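Local coordinates for protein alginate lyase (Chitinophaga sp. MD30, PDB 6KCW) that cleaves the polysaccharide alginate as a lyase, probably by a mechanism in which a lysine serves as both catalytic base and catalytic acid, at residues S97-T103 against N112-R117; G104-W109 against K137-Y143; A1-S5 against I64-D68; R127-Y133 against D145-S150. All coordinates share one frame; numbering follows the deposited sequence.

In the fold
Contacts 1 and 4 are partly buried, contacts 2 and 3 lie at the surface. Contacts 1, 3 and 4 reach the six-stranded sheet of the beta-sandwich, 1 and 4 through its neighbouring strands 113-122 and 128-135. Contact 1 is regular antiparallel pairing closed by a turn, whereas contact 4 lays a loop on a strand with no backbone hydrogen bond across it, through one arginine-serine bond, close CH...O contacts and side-chain packing. Contact 2 joins two loops by polar bonds, touches contacts 1 and 4, and with them surrounds one phosphate. Contact 3 touches none of the others, its centre about 16 Å from that of contact 1 and about 28 Å from that of contact 4, and relies on one backbone bond plus methyl packing.

Contact 1. Residues S97-T103 against N112-R117; sequences SIGEGNT and NGGTLR. With PO4 (phosphate ion), chain B.
Ile98 O is gripped by two backbone amides arriving from opposite faces of its carbonyl plane: Gly114 N, 3.1 Å from Ile98 O across the sheet, and Gly101 N from its own chain. This follows from the motif. An antiparallel strand pair of the beta-sandwich, 97-99 against 113-117 at 170°, ends in a type II' turn from Ile98 to Gly101 that folds back over the partner strand. Ile98 N returns a bond to Gly114 O, and Glu100 N meets Asn112 O at 2.8 Å, in the carbonyl plane and nearly straight (174°). Side chains could not be fitted here: a CB on Gly99 would collide with Asn112 O, and one on Gly113 with Ile98 O. On the face shared with Ser97, Thr115 CG2 touches Ser97 CB at 3.6 Å. It also meets Thr103 CG2 at 3.5 Å, the two threonines crossing at about a right angle. Thr103 CG2 is centred over one face of the Arg117 guanidinium, which the bend at chi3 (-49°) brings beneath it; His212 bonds NH1. A leucine in place of Arg117 would probably leave the phosphate and His212 without this donor and deprive Thr103 of the flat group it rests on. The anion, probably from the crystallisation liquor, is also held by Lys91 and Tyr133. Arg117 NH2 reaches phosphate O1 at 3.2 Å, in the guanidinium plane.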
loop_
_atom_site.group_PDB
_atom_site.type_symbol
_atom_site.label_atom_id
_atom_site.label_comp_id
_atom_site.label_asym_id
_atom_site.label_seq_id
_atom_site.Cartn_x
_atom_site.Cartn_y
_atom_site.Cartn_z
ATOM N N SER A 97 -4.368 -1.167 7.406
ATOM C CA SER A 97 -3.896 -0.621 8.665
ATOM C C SER A 97 -4.742 -1.158 9.809
ATOM O O SER A 97 -5.968 -1.020 9.800
ATOM C CB SER A 97 -3.983 0.890 8.670
ATOM O OG SER A 97 -5.341 1.216 8.849
ATOM N N ILE A 98 -4.081 -1.708 10.819
ATOM C CA ILE A 98 -4.729 -2.213 12.024
ATOM C C ILE A 98 -4.539 -1.202 13.147
ATOM O O ILE A 98 -3.472 -0.586 13.267
ATOM C CB ILE A 98 -4.158 -3.595 12.401
ATOM C CG1 ILE A 98 -4.655 -4.647 11.410
ATOM C CG2 ILE A 98 -4.526 -3.975 13.821
ATOM C CD1 ILE A 98 -4.144 -6.049 11.695
ATOM N N GLY A 99 -5.587 -1.009 13.953
ATOM C CA GLY A 99 -5.514 -0.127 15.114
ATOM C C GLY A 99 -5.137 1.300 14.767
ATOM O O GLY A 99 -5.729 1.935 13.888
ATOM N N GLU A 100 -4.137 1.822 15.484
ATOM C CA GLU A 100 -3.608 3.164 15.240
ATOM C C GLU A 100 -2.899 3.276 13.890
ATOM O O GLU A 100 -2.473 4.376 13.527
ATOM C CB GLU A 100 -2.652 3.576 16.386
ATOM C CG GLU A 100 -3.343 4.161 17.640
ATOM C CD GLU A 100 -2.392 4.469 18.825
ATOM O OE1 GLU A 100 -2.902 4.489 19.969
ATOM O OE2 GLU A 100 -1.160 4.687 18.640
ATOM N N GLY A 101 -2.753 2.170 13.150
ATOM C CA GLY A 101 -2.122 2.180 11.836
ATOM C C GLY A 101 -0.694 2.698 11.799
ATOM O O GLY A 101 -0.383 3.613 11.034
ATOM N N ASN A 102 0.188 2.109 12.602
ATOM C CA ASN A 102 1.537 2.640 12.745
ATOM C C ASN A 102 2.279 2.684 11.415
ATOM O O ASN A 102 2.270 1.718 10.639
ATOM C CB ASN A 102 2.304 1.831 13.784
ATOM C CG ASN A 102 1.766 2.073 15.171
ATOM O OD1 ASN A 102 0.605 1.762 15.437
ATOM N ND2 ASN A 102 2.575 2.698 16.046
ATOM N N THR A 103 2.853 3.856 11.144
ATOM C CA THR A 103 3.688 4.181 9.990
ATOM C C THR A 103 4.672 5.258 10.442
ATOM O O THR A 103 4.716 5.630 11.619
ATOM C CB THR A 103 2.883 4.710 8.788
ATOM O OG1 THR A 103 2.325 5.988 9.120
ATOM C CG2 THR A 103 1.764 3.780 8.372
ATOM N N ASN A 112 -0.319 -0.993 19.769
ATOM C CA ASN A 112 -1.568 -0.309 19.462
ATOM C C ASN A 112 -1.866 -0.211 17.970
ATOM O O ASN A 112 -2.873 0.401 17.600
ATOM C CB ASN A 112 -1.559 1.121 20.054
ATOM C CG ASN A 112 -1.484 1.140 21.578
ATOM O OD1 ASN A 112 -1.959 0.227 22.246
ATOM N ND2 ASN A 112 -0.893 2.195 22.130
ATOM N N GLY A 113 -1.022 -0.749 17.100
ATOM C CA GLY A 113 -1.361 -0.746 15.688
ATOM C C GLY A 113 -0.175 -1.058 14.808
ATOM O O GLY A 113 0.965 -1.164 15.259
ATOM N N GLY A 114 -0.475 -1.215 13.520
ATOM C CA GLY A 114 0.541 -1.401 12.499
ATOM C C GLY A 114 -0.078 -1.213 11.134
ATOM O O GLY A 114 -1.252 -0.857 11.012
ATOM N N THR A 115 0.733 -1.439 10.096
ATOM C CA THR A 115 0.251 -1.433 8.715
ATOM C C THR A 115 0.903 -2.545 7.907
ATOM O O THR A 115 2.030 -2.966 8.180
ATOM C CB THR A 115 0.520 -0.122 7.969
ATOM O OG1 THR A 115 1.899 0.242 8.126
ATOM C CG2 THR A 115 -0.406 0.982 8.443
ATOM N N LEU A 116 0.174 -2.998 6.882
ATOM C CA LEU A 116 0.687 -3.879 5.842
ATOM C C LEU A 116 0.646 -3.043 4.563
ATOM O O LEU A 116 -0.424 -2.837 3.988
ATOM C CB LEU A 116 -0.160 -5.150 5.742
ATOM C CG LEU A 116 0.365 -6.476 5.158
ATOM C CD1 LEU A 116 -0.728 -7.538 5.174
ATOM C CD2 LEU A 116 0.913 -6.295 3.739
ATOM N N ARG A 117 1.799 -2.527 4.139
ATOM C CA ARG A 117 1.925 -1.829 2.862
ATOM C C ARG A 117 3.064 -2.452 2.066
ATOM O O ARG A 117 3.732 -3.390 2.518
ATOM C CB ARG A 117 2.162 -0.318 3.043
ATOM C CG ARG A 117 1.015 0.405 3.723
ATOM C CD ARG A 117 1.377 1.853 4.090
ATOM N NE ARG A 117 2.652 1.945 4.784
ATOM C CZ ARG A 117 3.300 3.084 5.005
ATOM N NH1 ARG A 117 2.795 4.242 4.599
ATOM N NH2 ARG A 117 4.462 3.067 5.636
HETATM P P PO4 B . 7.726 5.311 6.848
HETATM O O1 PO4 B . 6.341 5.607 6.331
HETATM O O2 PO4 B . 8.230 6.509 7.624
HETATM O O3 PO4 B . 8.700 5.109 5.710
HETATM O O4 PO4 B . 7.677 4.099 7.791
#

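Contact 2. Residues G104-W109 against K137-Y143; sequences GGDPGW and KDQPGQY. With PO4 (phosphate ion), chain B.
Gln139, the Gly108 amide and the Trp109 indole form the tight half of this loop-to-loop contact. Gln139 OE1 takes the N-H of Gly108 at 2.6 Å, straight at the hydrogen (175°) but from above the amide's carbonyl plane, and accepts from His136 N as well. Its CG sits between the backbone N and the carbonyl carbon (chi1 64°), which turns the extended chain in under Pro107, whose CB rests 3.5 Å from Gln139 CD. Trp109 crosses Gln139 at about a right angle; its NE1 donates to Gln139 O at 2.8 Å, almost within the ring plane. Within 104-109, Pro107 CG lies over one face of the indole, toward its rim. Gln139 NE2 bonds Gly141 O at 3.0 Å, so the whole amide is engaged. Lys137, bent at chi2 and chi4, curls back to place NZ 3.1 Å from Trp109 O. The looser, more exposed side is Gly104-Gly105 against Gln142 and Tyr143: Gly105 CA lies over the face of the Tyr143 ring, 4.2 Å from its centroid, a CH-pi contact, and Gly104 N makes a weak bond to the phosphate. The chemistry implies two irregular loops fastened mainly by directed bonds to backbone atoms beside a site that accepts an anion.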
loop_
_atom_site.group_PDB
_atom_site.type_symbol
_atom_site.label_atom_id
_atom_site.label_comp_id
_atom_site.label_asym_id
_atom_site.label_seq_id
_atom_site.Cartn_x
_atom_site.Cartn_y
_atom_site.Cartn_z
ATOM N N GLY A 104 5.423 5.812 9.492
ATOM C CA GLY A 104 6.331 6.893 9.852
ATOM C C GLY A 104 7.490 6.364 10.672
ATOM O O GLY A 104 7.973 5.245 10.482
ATOM N N GLY A 105 7.955 7.163 11.604
ATOM C CA GLY A 105 8.980 6.617 12.464
ATOM C C GLY A 105 8.372 5.993 13.698
ATOM O O GLY A 105 9.036 5.867 14.723
ATOM N N ASP A 106 7.101 5.599 13.617
ATOM C CA ASP A 106 6.364 5.178 14.804
ATOM C C ASP A 106 6.166 3.669 14.776
ATOM O O ASP A 106 5.185 3.180 14.202
ATOM C CB ASP A 106 5.020 5.902 14.885
ATOM C CG ASP A 106 4.465 5.938 16.295
ATOM O OD1 ASP A 106 4.780 5.019 17.102
ATOM O OD2 ASP A 106 3.725 6.907 16.587
ATOM N N PRO A 107 7.042 2.895 15.416
ATOM C CA PRO A 107 6.946 1.438 15.331
ATOM C C PRO A 107 5.751 0.904 16.106
ATOM O O PRO A 107 5.210 1.543 17.013
ATOM C CB PRO A 107 8.266 0.966 15.950
ATOM C CG PRO A 107 8.571 2.020 16.960
ATOM C CD PRO A 107 8.091 3.324 16.358
ATOM N N GLY A 108 5.334 -0.301 15.719
ATOM C CA GLY A 108 4.250 -0.990 16.394
ATOM C C GLY A 108 4.577 -1.468 17.799
ATOM O O GLY A 108 3.789 -2.206 18.391
ATOM N N TRP A 109 5.718 -1.034 18.354
ATOM C CA TRP A 109 6.166 -1.539 19.652
ATOM C C TRP A 109 5.182 -1.233 20.775
ATOM O O TRP A 109 5.140 -1.968 21.771
ATOM C CB TRP A 109 7.531 -0.957 20.001
ATOM C CG TRP A 109 8.604 -1.352 19.057
ATOM C CD1 TRP A 109 8.620 -2.448 18.255
ATOM C CD2 TRP A 109 9.834 -0.654 18.812
ATOM N NE1 TRP A 109 9.783 -2.482 17.523
ATOM C CE2 TRP A 109 10.542 -1.387 17.845
ATOM C CE3 TRP A 109 10.406 0.515 19.321
ATOM C CZ2 TRP A 109 11.795 -0.987 17.373
ATOM C CZ3 TRP A 109 11.640 0.910 18.841
ATOM C CH2 TRP A 109 12.321 0.159 17.885
ATOM N N LYS A 137 3.860 -5.352 15.909
ATOM C CA LYS A 137 4.235 -5.326 17.313
ATOM C C LYS A 137 5.697 -5.687 17.514
ATOM O O LYS A 137 6.328 -5.223 18.473
ATOM C CB LYS A 137 3.343 -6.281 18.103
ATOM C CG LYS A 137 3.759 -6.456 19.541
ATOM C CD LYS A 137 3.386 -5.256 20.358
ATOM C CE LYS A 137 4.009 -5.335 21.719
ATOM N NZ LYS A 137 5.473 -5.035 21.574
ATOM N N ASP A 138 6.259 -6.496 16.619
ATOM C CA ASP A 138 7.585 -7.063 16.833
ATOM C C ASP A 138 8.569 -6.674 15.736
ATOM O O ASP A 138 9.591 -7.350 15.569
ATOM C CB ASP A 138 7.501 -8.588 16.952
ATOM C CG ASP A 138 6.597 -9.036 18.088
ATOM O OD1 ASP A 138 6.979 -8.825 19.258
ATOM O OD2 ASP A 138 5.516 -9.607 17.808
ATOM N N GLN A 139 8.289 -5.604 14.985
ATOM C CA GLN A 139 9.237 -5.158 13.977
ATOM C C GLN A 139 10.601 -4.922 14.623
ATOM O O GLN A 139 10.679 -4.452 15.769
ATOM C CB GLN A 139 8.741 -3.883 13.283
ATOM C CG GLN A 139 8.610 -2.679 14.192
ATOM C CD GLN A 139 7.836 -1.549 13.555
ATOM O OE1 GLN A 139 6.627 -1.422 13.750
ATOM N NE2 GLN A 139 8.528 -0.716 12.787
ATOM N N PRO A 140 11.678 -5.261 13.950
ATOM C CA PRO A 140 13.003 -5.152 14.565
ATOM C C PRO A 140 13.530 -3.734 14.599
ATOM O O PRO A 140 14.346 -3.396 15.452
ATOM C CB PRO A 140 13.867 -6.034 13.660
ATOM C CG PRO A 140 13.214 -5.917 12.330
ATOM C CD PRO A 140 11.743 -5.886 12.623
ATOM N N GLY A 141 13.101 -2.905 13.650
ATOM C CA GLY A 141 13.551 -1.539 13.549
ATOM C C GLY A 141 12.423 -0.555 13.808
ATOM O O GLY A 141 11.257 -0.911 13.953
ATOM N N GLN A 142 12.808 0.715 13.861
ATOM C CA GLN A 142 11.835 1.759 14.128
ATOM C C GLN A 142 10.982 2.039 12.903
ATOM O O GLN A 142 9.836 2.484 13.033
ATOM C CB GLN A 142 12.560 3.021 14.592
ATOM C CG GLN A 142 11.671 4.217 14.792
ATOM C CD GLN A 142 12.435 5.438 15.311
ATOM O OE1 GLN A 142 11.839 6.486 15.540
ATOM N NE2 GLN A 142 13.740 5.309 15.483
ATOM N N TYR A 143 11.514 1.761 11.715
ATOM C CA TYR A 143 10.798 1.920 10.461
ATOM C C TYR A 143 10.319 0.553 9.975
ATOM O O TYR A 143 10.347 -0.436 10.704
ATOM C CB TYR A 143 11.689 2.641 9.445
ATOM C CG TYR A 143 11.995 4.071 9.850
ATOM C CD1 TYR A 143 13.038 4.361 10.730
ATOM C CD2 TYR A 143 11.226 5.135 9.375
ATOM C CE1 TYR A 143 13.314 5.674 11.116
ATOM C CE2 TYR A 143 11.495 6.442 9.757
ATOM C CZ TYR A 143 12.541 6.702 10.630
ATOM O OH TYR A 143 12.826 7.994 11.016
HETATM P P PO4 B . 7.726 5.311 6.848
HETATM O O1 PO4 B . 6.341 5.607 6.331
HETATM O O2 PO4 B . 8.230 6.509 7.624
HETATM O O3 PO4 B . 8.700 5.109 5.710
HETATM O O4 PO4 B . 7.677 4.099 7.791
#

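Contact 3. Residues A1-S5 against I64-D68; sequences AIPSS and IDVSD
The peptide plane joining Val66 to Ser67 is the flat group on which Ile2 rests: Ile2 CG2 sits over one face, almost directly above Val66 C at 3.4 Å and 3.5 Å from Ser67 N. At the rim of the same peptide the N-H of Ser67 points to Pro3 O, 2.9 Å from N to O. That bond is close to straight (168°), though the donor stands above the plane of the Pro3 carbonyl, 36° out of it. The Pro3 ring meets the strand through CD, 3.5 Å from Asp65 O, and Ile2 CG2 comes still nearer to that carbonyl oxygen, at 3.3 Å. Ile2 owes this placement to its first torsion: with CG1 anti to the carbonyl carbon (chi1 -47°), CG2 is the branch laid on the strand. The methyl also touches the Asp65 carboxylate, 3.8 Å from OD1. Beyond Pro3 the two segments still meet at Ser4 CB and Ser67 CB, 3.9 Å apart, while Val66 CA-H gives a longer contact to Pro3 O. Strand 60-69 belongs to the six-stranded sheet, where it pairs with strand 206-215. The terminal segment leads instead into strand 5-8 of the nine-stranded sheet, and Lys239 of that sheet bonds both Ser67 OG and the backbone of Ser4. This is consistent with residues 1-5 running along the side of the sandwich, from one sheet to the other. The chemistry implies that these segments are probably held together mainly by one backbone bond and carbon packed on peptide groups, with Lys239, and Asn29 at Ala1 O, adding polar ties from outside.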
loop_
_atom_site.group_PDB
_atom_site.type_symbol
_atom_site.label_atom_id
_atom_site.label_comp_id
_atom_site.label_asym_id
_atom_site.label_seq_id
_atom_site.Cartn_x
_atom_site.Cartn_y
_atom_site.Cartn_z
ATOM N N ALA A 1 -20.167 6.380 2.836
ATOM C CA ALA A 1 -20.216 4.929 3.025
ATOM C C ALA A 1 -18.874 4.408 3.515
ATOM O O ALA A 1 -17.812 4.948 3.162
ATOM C CB ALA A 1 -20.614 4.219 1.730
ATOM N N ILE A 2 -18.936 3.366 4.340
ATOM C CA ILE A 2 -17.752 2.650 4.801
ATOM C C ILE A 2 -17.819 1.248 4.214
ATOM O O ILE A 2 -18.344 0.329 4.865
ATOM C CB ILE A 2 -17.679 2.602 6.331
ATOM C CG1 ILE A 2 -17.954 3.983 6.905
ATOM C CG2 ILE A 2 -16.322 2.100 6.790
ATOM C CD1 ILE A 2 -17.870 4.011 8.408
ATOM N N PRO A 3 -17.280 1.033 3.016
ATOM C CA PRO A 3 -17.456 -0.262 2.347
ATOM C C PRO A 3 -16.813 -1.404 3.116
ATOM O O PRO A 3 -15.842 -1.221 3.856
ATOM C CB PRO A 3 -16.760 -0.052 0.999
ATOM C CG PRO A 3 -15.688 0.951 1.307
ATOM C CD PRO A 3 -16.293 1.884 2.326
ATOM N N SER A 4 -17.383 -2.597 2.938
ATOM C CA SER A 4 -16.694 -3.833 3.280
ATOM C C SER A 4 -16.220 -4.597 2.052
ATOM O O SER A 4 -15.414 -5.519 2.193
ATOM C CB SER A 4 -17.577 -4.742 4.153
ATOM O OG SER A 4 -18.902 -4.794 3.682
ATOM N N SER A 5 -16.672 -4.223 0.857
ATOM C CA SER A 5 -16.126 -4.746 -0.383
ATOM C C SER A 5 -16.099 -3.639 -1.432
ATOM O O SER A 5 -16.905 -2.703 -1.403
ATOM C CB SER A 5 -16.935 -5.934 -0.904
ATOM O OG SER A 5 -18.263 -5.541 -1.192
ATOM N N ILE A 64 -8.568 4.795 3.211
ATOM C CA ILE A 64 -9.985 4.534 2.985
ATOM C C ILE A 64 -10.523 3.763 4.181
ATOM O O ILE A 64 -10.149 2.611 4.417
ATOM C CB ILE A 64 -10.236 3.772 1.684
ATOM C CG1 ILE A 64 -9.700 4.549 0.486
ATOM C CG2 ILE A 64 -11.720 3.561 1.512
ATOM C CD1 ILE A 64 -8.291 4.192 0.096
ATOM N N ASP A 65 -11.407 4.409 4.927
ATOM C CA ASP A 65 -12.125 3.788 6.030
ATOM C C ASP A 65 -12.952 2.593 5.545
ATOM O O ASP A 65 -13.879 2.747 4.743
ATOM C CB ASP A 65 -13.027 4.851 6.646
ATOM C CG ASP A 65 -13.417 4.555 8.058
ATOM O OD1 ASP A 65 -13.232 3.411 8.507
ATOM O OD2 ASP A 65 -13.931 5.493 8.705
ATOM N N VAL A 66 -12.615 1.397 6.021
ATOM C CA VAL A 66 -13.370 0.205 5.657
ATOM C C VAL A 66 -14.030 -0.341 6.913
ATOM O O VAL A 66 -13.634 -0.039 8.041
ATOM C CB VAL A 66 -12.507 -0.884 4.989
ATOM C CG1 VAL A 66 -11.764 -0.318 3.786
ATOM C CG2 VAL A 66 -11.544 -1.497 6.012
ATOM N N SER A 67 -15.076 -1.130 6.702
ATOM C CA SER A 67 -15.748 -1.771 7.815
ATOM C C SER A 67 -14.746 -2.612 8.587
ATOM O O SER A 67 -13.993 -3.390 7.996
ATOM C CB SER A 67 -16.895 -2.627 7.301
ATOM O OG SER A 67 -17.434 -3.409 8.338
ATOM N N ASP A 68 -14.715 -2.425 9.906
ATOM C CA ASP A 68 -13.738 -3.110 10.740
ATOM C C ASP A 68 -13.940 -4.615 10.676
ATOM O O ASP A 68 -15.069 -5.109 10.696
ATOM C CB ASP A 68 -13.851 -2.643 12.188
ATOM C CG ASP A 68 -13.401 -1.210 12.377
ATOM O OD1 ASP A 68 -13.392 -0.465 11.370
ATOM O OD2 ASP A 68 -13.046 -0.837 13.529
#

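Contact 4. Residues R127-Y133 against D145-S150; sequences RVFFQPY and DTFGKS. With PO4 (phosphate ion), chain B.
A type I' beta turn from Thr146 to Lys149 folds the loop 145-150 against strand 128-133 of the six-stranded sheet, with Thr146, Lys149 and Ser150 making most of the touch. The turn is braced from within: Asp145 OD1 accepts from Phe147 N in an Asx turn, Thr146 OG1 from Gly148 N in an ST turn, and Asp145 OD2 is bonded by His136. Thr146 CG2 touches both Pro132 O, at 3.3 Å, and the Gln131 amide, 3.5 Å from its CD; chi1 of 66° turns OG1 into the turn and sends this methyl to the strand. Pro132 CD packs 3.3 Å from Lys149 O, while strands 179-185 and 188-195 of the other sheet meet the same proline. Ser150 works on two neighbours. Its CB presses on Phe129 CD1 at 3.4 Å with OG over that ring's face, and OG, which also bonds Pro152 O, receives Arg127 NH2 at 2.9 Å, in the guanidinium plane. Phe129 CD2 lies over one face of the guanidinium, and NH1 bonds Gly155 O and Pro152 O. A methionine in place of Arg127 would probably cost Ser150 OG, Gly155 O and Pro152 O their bonds to the guanidinium, and leave the loop end freer to move. At the far end Tyr133 OH, which also bonds Gly144 N, donates to phosphate O4 at 3.2 Å, that oxygen lying in the plane of the ring.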
loop_
_atom_site.group_PDB
_atom_site.type_symbol
_atom_site.label_atom_id
_atom_site.label_comp_id
_atom_site.label_asym_id
_atom_site.label_seq_id
_atom_site.Cartn_x
_atom_site.Cartn_y
_atom_site.Cartn_z
ATOM N N ARG A 127 19.939 -2.918 -7.820
ATOM C CA ARG A 127 18.768 -3.780 -7.929
ATOM C C ARG A 127 17.515 -3.019 -7.505
ATOM O O ARG A 127 17.559 -2.176 -6.605
ATOM C CB ARG A 127 18.952 -5.037 -7.070
ATOM C CG ARG A 127 18.188 -6.264 -7.579
ATOM C CD ARG A 127 18.630 -7.573 -6.896
ATOM N NE ARG A 127 18.059 -7.764 -5.560
ATOM C CZ ARG A 127 16.924 -8.414 -5.308
ATOM N NH1 ARG A 127 16.217 -8.955 -6.296
ATOM N NH2 ARG A 127 16.494 -8.529 -4.058
ATOM N N VAL A 128 16.396 -3.312 -8.166
ATOM C CA VAL A 128 15.122 -2.641 -7.916
ATOM C C VAL A 128 14.033 -3.699 -7.799
ATOM O O VAL A 128 13.832 -4.488 -8.728
ATOM C CB VAL A 128 14.768 -1.635 -9.028
ATOM C CG1 VAL A 128 13.381 -1.054 -8.785
ATOM C CG2 VAL A 128 15.816 -0.531 -9.094
ATOM N N PHE A 129 13.300 -3.691 -6.684
ATOM C CA PHE A 129 12.327 -4.747 -6.435
ATOM C C PHE A 129 11.120 -4.200 -5.681
ATOM O O PHE A 129 11.082 -3.040 -5.273
ATOM C CB PHE A 129 12.959 -5.912 -5.649
ATOM C CG PHE A 129 13.842 -5.472 -4.510
ATOM C CD1 PHE A 129 13.304 -5.201 -3.260
ATOM C CD2 PHE A 129 15.209 -5.329 -4.691
ATOM C CE1 PHE A 129 14.106 -4.785 -2.212
ATOM C CE2 PHE A 129 16.027 -4.916 -3.649
ATOM C CZ PHE A 129 15.475 -4.639 -2.406
ATOM N N PHE A 130 10.119 -5.063 -5.531
ATOM C CA PHE A 130 9.069 -4.891 -4.541
ATOM C C PHE A 130 9.555 -5.430 -3.195
ATOM O O PHE A 130 10.477 -6.244 -3.123
ATOM C CB PHE A 130 7.786 -5.617 -4.981
ATOM C CG PHE A 130 7.044 -4.934 -6.102
ATOM C CD1 PHE A 130 6.508 -3.664 -5.924
ATOM C CD2 PHE A 130 6.867 -5.564 -7.321
ATOM C CE1 PHE A 130 5.822 -3.024 -6.934
ATOM C CE2 PHE A 130 6.167 -4.930 -8.348
ATOM C CZ PHE A 130 5.648 -3.644 -8.146
ATOM N N GLN A 131 8.944 -4.944 -2.112
ATOM C CA GLN A 131 9.319 -5.446 -0.798
ATOM C C GLN A 131 8.174 -5.169 0.152
ATOM O O GLN A 131 7.591 -4.077 0.100
ATOM C CB GLN A 131 10.616 -4.802 -0.272
ATOM C CG GLN A 131 10.477 -3.350 0.246
ATOM C CD GLN A 131 11.787 -2.744 0.774
ATOM O OE1 GLN A 131 12.874 -3.292 0.566
ATOM N NE2 GLN A 131 11.679 -1.608 1.465
ATOM N N PRO A 132 7.809 -6.113 1.009
ATOM C CA PRO A 132 6.879 -5.794 2.092
ATOM C C PRO A 132 7.431 -4.649 2.927
ATOM O O PRO A 132 8.635 -4.386 2.955
ATOM C CB PRO A 132 6.810 -7.089 2.914
ATOM C CG PRO A 132 7.427 -8.157 2.041
ATOM C CD PRO A 132 8.378 -7.466 1.122
ATOM N N TYR A 133 6.524 -3.963 3.618
ATOM C CA TYR A 133 6.899 -2.832 4.465
ATOM C C TYR A 133 5.883 -2.787 5.607
ATOM O O TYR A 133 4.869 -2.093 5.525
ATOM C CB TYR A 133 6.935 -1.530 3.677
ATOM C CG TYR A 133 7.736 -0.466 4.373
ATOM C CD1 TYR A 133 9.121 -0.553 4.430
ATOM C CD2 TYR A 133 7.117 0.607 4.996
ATOM C CE1 TYR A 133 9.869 0.393 5.071
ATOM C CE2 TYR A 133 7.863 1.567 5.644
ATOM C CZ TYR A 133 9.241 1.456 5.674
ATOM O OH TYR A 133 9.997 2.402 6.325
ATOM N N ASP A 145 9.300 -3.006 8.675
ATOM C CA ASP A 145 9.887 -4.332 8.614
ATOM C C ASP A 145 9.626 -4.903 7.225
ATOM O O ASP A 145 8.470 -4.977 6.792
ATOM C CB ASP A 145 9.268 -5.194 9.720
ATOM C CG ASP A 145 9.981 -6.503 9.927
ATOM O OD1 ASP A 145 10.892 -6.832 9.140
ATOM O OD2 ASP A 145 9.606 -7.222 10.887
ATOM N N THR A 146 10.692 -5.264 6.506
ATOM C CA THR A 146 10.535 -5.928 5.217
ATOM C C THR A 146 10.508 -7.438 5.331
ATOM O O THR A 146 10.234 -8.107 4.325
ATOM C CB THR A 146 11.666 -5.565 4.249
ATOM O OG1 THR A 146 12.908 -6.086 4.753
ATOM C CG2 THR A 146 11.754 -4.049 4.040
ATOM N N PHE A 147 10.814 -7.980 6.512
ATOM C CA PHE A 147 11.011 -9.412 6.729
ATOM C C PHE A 147 12.085 -9.982 5.818
ATOM O O PHE A 147 12.114 -11.187 5.558
ATOM C CB PHE A 147 9.697 -10.179 6.567
ATOM C CG PHE A 147 8.752 -9.979 7.712
ATOM C CD1 PHE A 147 7.933 -8.856 7.769
ATOM C CD2 PHE A 147 8.695 -10.897 8.746
ATOM C CE1 PHE A 147 7.066 -8.657 8.835
ATOM C CE2 PHE A 147 7.831 -10.706 9.812
ATOM C CZ PHE A 147 7.017 -9.577 9.857
ATOM N N GLY A 148 12.988 -9.125 5.348
ATOM C CA GLY A 148 14.006 -9.544 4.413
ATOM C C GLY A 148 13.510 -9.989 3.054
ATOM O O GLY A 148 14.263 -10.640 2.330
ATOM N N LYS A 149 12.278 -9.651 2.668
ATOM C CA LYS A 149 11.669 -10.246 1.476
ATOM C C LYS A 149 11.666 -9.276 0.297
ATOM O O LYS A 149 11.568 -8.057 0.462
ATOM C CB LYS A 149 10.235 -10.704 1.762
ATOM C CG LYS A 149 10.083 -11.534 3.036
ATOM C CD LYS A 149 10.908 -12.811 2.939
ATOM C CE LYS A 149 10.466 -13.869 3.948
ATOM N NZ LYS A 149 11.140 -15.179 3.696
ATOM N N SER A 150 11.763 -9.834 -0.909
ATOM C CA SER A 150 11.732 -9.001 -2.102
ATOM C C SER A 150 11.171 -9.783 -3.277
ATOM O O SER A 150 11.250 -11.012 -3.327
ATOM C CB SER A 150 13.123 -8.459 -2.452
ATOM O OG SER A 150 13.997 -9.497 -2.839
HETATM P P PO4 B . 7.726 5.311 6.848
HETATM O O1 PO4 B . 6.341 5.607 6.331
HETATM O O2 PO4 B . 8.230 6.509 7.624
HETATM O O3 PO4 B . 8.700 5.109 5.710
HETATM O O4 PO4 B . 7.677 4.099 7.791
#